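Local atomic coordinates of imidazolonepropionase (Unidentified, PDB entry 2Q09), a protein that catalyses the hydrolytic opening of the imidazolone ring of 4-imidazolone-5-propanoate to give N-formimidoyl-L-glutamate, the third step of histidine degradation. Residues 31-43 against 363-375. Numbering follows the deposited sequence.
Sequences ALGVHEGRIHALV and QLGQLRVGMLADF
Arg38 and Leu372 form a single beta bridge, flanked by bonds from Ala373 N to Gly37 O and Ile39 N to Met371 O; beyond them Gly370 N binds Ile39 O. Through it the edge strand of a beta hairpin, turned by a type I' turn at His35-Arg38 and interrupted by a classic bulge, His40 and Ala41 both facing Gly33, gains a partner in the loop that leads into strand 375-378, far from this amidohydrolase's iron site. The loop's type II turn, Arg368-Met371, offers Gly370 O to Arg38 NH1 at 2.9 Å. The same guanidinium grips Gln363 OE1 end-on, NH1 and NH2 each 2.8 Å from that oxygen, with the amide plane turned 86° from its own. Leu372 CD2 lies over the centre of one guanidinium face. Were this arginine an alanine, Gln363 OE1 would probably lose both guanidinium donors, Gly370 O its NH1 bond, and Leu372 CD2 the flat group it packs on. Ile39 CD1 lies 3.4 Å from Arg368 O, while Val34 CG1 meets Ala373 CB at 3.7 Å. Leu32 extends CG away from its own N (chi1 -170°), which carries CD1 over the Phe375 ring, 4.0 Å from its centroid, a CH-pi contact 10° off the normal.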
loop_
_atom_site.group_PDB
_atom_site.type_symbol
_atom_site.label_atom_id
_atom_site.label_comp_id
_atom_site.label_asym_id
_atom_site.label_seq_id
_atom_site.Cartn_x
_atom_site.Cartn_y
_atom_site.Cartn_z
ATOM N N ALA A 31 22.578 -2.362 19.361
ATOM C CA ALA A 31 23.241 -3.299 18.471
ATOM C C ALA A 31 22.093 -4.156 17.957
ATOM O O ALA A 31 21.300 -4.663 18.749
ATOM C CB ALA A 31 24.239 -4.158 19.241
ATOM N N LEU A 32 21.983 -4.299 16.643
ATOM C CA LEU A 32 20.907 -5.099 16.070
ATOM C C LEU A 32 21.480 -6.327 15.371
ATOM O O LEU A 32 22.247 -6.208 14.418
ATOM C CB LEU A 32 20.091 -4.253 15.082
ATOM C CG LEU A 32 18.778 -4.842 14.549
ATOM C CD1 LEU A 32 18.018 -3.774 13.781
ATOM C CD2 LEU A 32 19.065 -6.041 13.656
ATOM N N GLY A 33 21.105 -7.506 15.859
ATOM C CA GLY A 33 21.594 -8.743 15.276
ATOM C C GLY A 33 20.468 -9.511 14.613
ATOM O O GLY A 33 19.340 -9.518 15.102
ATOM N N VAL A 34 20.758 -10.151 13.490
ATOM C CA VAL A 34 19.723 -10.898 12.802
ATOM C C VAL A 34 20.061 -12.378 12.712
ATOM O O VAL A 34 21.227 -12.765 12.647
ATOM C CB VAL A 34 19.483 -10.340 11.374
ATOM C CG1 VAL A 34 19.212 -8.842 11.443
ATOM C CG2 VAL A 34 20.670 -10.631 10.478
ATOM N N HIS A 35 19.026 -13.207 12.729
ATOM C CA HIS A 35 19.213 -14.639 12.613
ATOM C C HIS A 35 18.084 -15.218 11.785
ATOM O O HIS A 35 16.911 -15.062 12.121
ATOM C CB HIS A 35 19.244 -15.309 13.986
ATOM C CG HIS A 35 19.654 -16.743 13.930
ATOM N ND1 HIS A 35 20.881 -17.141 13.437
ATOM C CD2 HIS A 35 18.993 -17.878 14.258
ATOM C CE1 HIS A 35 20.953 -18.460 13.459
ATOM N NE2 HIS A 35 19.822 -18.933 13.954
ATOM N N GLU A 36 18.451 -15.875 10.695
ATOM C CA GLU A 36 17.479 -16.485 9.806
ATOM C C GLU A 36 16.359 -15.523 9.417
ATOM O O GLU A 36 15.176 -15.794 9.635
ATOM C CB GLU A 36 16.924 -17.758 10.452
ATOM C CG GLU A 36 17.881 -18.941 10.333
ATOM C CD GLU A 36 17.517 -20.109 11.225
ATOM O OE1 GLU A 36 16.331 -20.484 11.265
ATOM O OE2 GLU A 36 18.424 -20.661 11.879
ATOM N N GLY A 37 16.759 -14.392 8.843
ATOM C CA GLY A 37 15.821 -13.384 8.374
ATOM C C GLY A 37 15.026 -12.602 9.404
ATOM O O GLY A 37 14.149 -11.826 9.035
ATOM N N ARG A 38 15.319 -12.790 10.687
ATOM C CA ARG A 38 14.593 -12.082 11.730
ATOM C C ARG A 38 15.493 -11.343 12.700
ATOM O O ARG A 38 16.681 -11.645 12.822
ATOM C CB ARG A 38 13.727 -13.058 12.523
ATOM C CG ARG A 38 12.644 -13.724 11.706
ATOM C CD ARG A 38 11.756 -14.584 12.577
ATOM N NE ARG A 38 10.704 -15.217 11.789
ATOM C CZ ARG A 38 9.502 -14.695 11.572
ATOM N NH1 ARG A 38 9.173 -13.523 12.094
ATOM N NH2 ARG A 38 8.634 -15.339 10.804
ATOM N N ILE A 39 14.912 -10.359 13.383
ATOM C CA ILE A 39 15.651 -9.599 14.374
ATOM C C ILE A 39 15.823 -10.566 15.543
ATOM O O ILE A 39 14.841 -10.976 16.176
ATOM C CB ILE A 39 14.868 -8.359 14.832
ATOM C CG1 ILE A 39 14.517 -7.492 13.618
ATOM C CG2 ILE A 39 15.725 -7.538 15.803
ATOM C CD1 ILE A 39 13.590 -6.335 13.930
ATOM N N HIS A 40 17.067 -10.940 15.803
ATOM C CA HIS A 40 17.373 -11.888 16.863
ATOM C C HIS A 40 17.626 -11.217 18.201
ATOM O O HIS A 40 17.332 -11.779 19.256
ATOM C CB HIS A 40 18.590 -12.717 16.466
ATOM C CG HIS A 40 18.757 -13.962 17.272
ATOM N ND1 HIS A 40 17.784 -14.937 17.341
ATOM C CD2 HIS A 40 19.784 -14.397 18.042
ATOM C CE1 HIS A 40 18.205 -15.921 18.119
ATOM N NE2 HIS A 40 19.414 -15.616 18.558
ATOM N N ALA A 41 18.179 -10.011 18.160
ATOM C CA ALA A 41 18.462 -9.286 19.387
ATOM C C ALA A 41 18.655 -7.787 19.183
ATOM O O ALA A 41 19.129 -7.336 18.138
ATOM C CB ALA A 41 19.696 -9.873 20.061
ATOM N N LEU A 42 18.262 -7.033 20.205
ATOM C CA LEU A 42 18.393 -5.583 20.239
ATOM C C LEU A 42 18.955 -5.257 21.609
ATOM O O LEU A 42 18.242 -5.283 22.610
ATOM C CB LEU A 42 17.039 -4.911 20.059
ATOM C CG LEU A 42 16.707 -4.486 18.633
ATOM C CD1 LEU A 42 15.285 -3.951 18.579
ATOM C CD2 LEU A 42 17.706 -3.419 18.185
ATOM N N VAL A 43 20.244 -4.941 21.643
ATOM C CA VAL A 43 20.939 -4.651 22.889
ATOM C C VAL A 43 21.610 -3.282 22.932
ATOM O O VAL A 43 22.371 -2.925 22.035
ATOM C CB VAL A 43 22.032 -5.705 23.143
ATOM C CG1 VAL A 43 22.700 -5.461 24.493
ATOM C CG2 VAL A 43 21.436 -7.097 23.063
ATOM N N GLN A 363 4.460 -9.591 11.922
ATOM C CA GLN A 363 5.743 -9.835 11.265
ATOM C C GLN A 363 6.576 -8.630 10.829
ATOM O O GLN A 363 7.800 -8.720 10.757
ATOM C CB GLN A 363 5.513 -10.698 10.025
ATOM C CG GLN A 363 4.762 -11.983 10.273
ATOM C CD GLN A 363 5.588 -12.993 11.033
ATOM O OE1 GLN A 363 6.756 -13.216 10.719
ATOM N NE2 GLN A 363 4.984 -13.619 12.034
ATOM N N LEU A 364 5.915 -7.516 10.529
ATOM C CA LEU A 364 6.598 -6.319 10.036
ATOM C C LEU A 364 6.136 -5.006 10.655
ATOM O O LEU A 364 5.127 -4.955 11.354
ATOM C CB LEU A 364 6.391 -6.224 8.522
ATOM C CG LEU A 364 6.907 -7.370 7.649
ATOM C CD1 LEU A 364 6.226 -7.345 6.283
ATOM C CD2 LEU A 364 8.406 -7.234 7.507
ATOM N N GLY A 365 6.890 -3.945 10.385
ATOM C CA GLY A 365 6.515 -2.632 10.868
ATOM C C GLY A 365 7.108 -2.126 12.164
ATOM O O GLY A 365 6.899 -0.954 12.505
ATOM N N GLN A 366 7.828 -2.981 12.891
ATOM C CA GLN A 366 8.430 -2.566 14.159
ATOM C C GLN A 366 9.792 -3.217 14.356
ATOM O O GLN A 366 10.038 -4.317 13.868
ATOM C CB GLN A 366 7.534 -2.966 15.329
ATOM C CG GLN A 366 6.106 -2.462 15.244
ATOM C CD GLN A 366 5.263 -2.962 16.396
ATOM O OE1 GLN A 366 5.584 -2.723 17.564
ATOM N NE2 GLN A 366 4.181 -3.663 16.079
ATOM N N LEU A 367 10.678 -2.532 15.071
ATOM C CA LEU A 367 11.995 -3.084 15.347
ATOM C C LEU A 367 11.887 -3.811 16.684
ATOM O O LEU A 367 12.243 -3.280 17.739
ATOM C CB LEU A 367 13.063 -1.980 15.418
ATOM C CG LEU A 367 13.297 -1.129 14.159
ATOM C CD1 LEU A 367 14.542 -0.274 14.372
ATOM C CD2 LEU A 367 13.485 -2.010 12.934
ATOM N N ARG A 368 11.348 -5.024 16.627
ATOM C CA ARG A 368 11.186 -5.863 17.806
ATOM C C ARG A 368 11.820 -7.221 17.568
ATOM O O ARG A 368 11.802 -7.741 16.455
ATOM C CB ARG A 368 9.719 -6.133 18.098
ATOM C CG ARG A 368 8.857 -4.966 18.460
ATOM C CD ARG A 368 7.572 -5.538 19.017
ATOM N NE ARG A 368 6.601 -4.524 19.388
ATOM C CZ ARG A 368 5.810 -4.619 20.448
ATOM N NH1 ARG A 368 5.895 -5.682 21.238
ATOM N NH2 ARG A 368 4.937 -3.664 20.717
ATOM N N VAL A 369 12.341 -7.815 18.632
ATOM C CA VAL A 369 12.930 -9.139 18.528
ATOM C C VAL A 369 11.841 -10.109 18.100
ATOM O O VAL A 369 10.726 -10.060 18.600
ATOM C CB VAL A 369 13.526 -9.581 19.881
ATOM C CG1 VAL A 369 13.617 -11.103 19.953
ATOM C CG2 VAL A 369 14.900 -8.966 20.048
ATOM N N GLY A 370 12.163 -10.978 17.153
ATOM C CA GLY A 370 11.186 -11.942 16.680
ATOM C C GLY A 370 10.519 -11.581 15.361
ATOM O O GLY A 370 9.997 -12.455 14.667
HETATM N N MSE A 371 10.523 -10.299 15.003
HETATM C CA MSE A 371 9.911 -9.880 13.742
HETATM C C MSE A 371 10.928 -9.927 12.605
HETATM O O MSE A 371 12.131 -9.990 12.851
HETATM C CB MSE A 371 9.320 -8.475 13.881
HETATM C CG MSE A 371 8.136 -8.440 14.831
HETATM SE SE MSE A 371 7.211 -6.735 14.820
HETATM C CE MSE A 371 5.969 -7.078 13.410
ATOM N N LEU A 372 10.446 -9.891 11.364
ATOM C CA LEU A 372 11.332 -9.955 10.206
ATOM C C LEU A 372 12.336 -8.813 10.186
ATOM O O LEU A 372 12.024 -7.686 10.596
ATOM C CB LEU A 372 10.510 -9.974 8.914
ATOM C CG LEU A 372 9.644 -11.231 8.744
ATOM C CD1 LEU A 372 8.631 -11.022 7.623
ATOM C CD2 LEU A 372 10.537 -12.444 8.460
ATOM N N ALA A 373 13.540 -9.106 9.702
ATOM C CA ALA A 373 14.604 -8.115 9.653
ATOM C C ALA A 373 14.534 -7.208 8.426
ATOM O O ALA A 373 15.396 -7.276 7.543
ATOM C CB ALA A 373 15.968 -8.808 9.716
ATOM N N ASP A 374 13.501 -6.374 8.387
ATOM C CA ASP A 374 13.302 -5.418 7.300
ATOM C C ASP A 374 13.512 -4.052 7.937
ATOM O O ASP A 374 12.608 -3.517 8.583
ATOM C CB ASP A 374 11.878 -5.526 6.741
ATOM C CG ASP A 374 11.680 -6.752 5.874
ATOM O OD1 ASP A 374 12.562 -7.639 5.880
ATOM O OD2 ASP A 374 10.635 -6.828 5.188
ATOM N N PHE A 375 14.707 -3.498 7.781
ATOM C CA PHE A 375 14.986 -2.202 8.377
ATOM C C PHE A 375 15.869 -1.337 7.498
ATOM O O PHE A 375 16.464 -1.818 6.519
ATOM C CB PHE A 375 15.605 -2.383 9.771
ATOM C CG PHE A 375 16.867 -3.192 9.787
ATOM C CD1 PHE A 375 18.103 -2.600 9.549
ATOM C CD2 PHE A 375 16.820 -4.555 10.057
ATOM C CE1 PHE A 375 19.278 -3.350 9.597
ATOM C CE2 PHE A 375 17.985 -5.318 10.107
ATOM C CZ PHE A 375 19.217 -4.717 9.872
#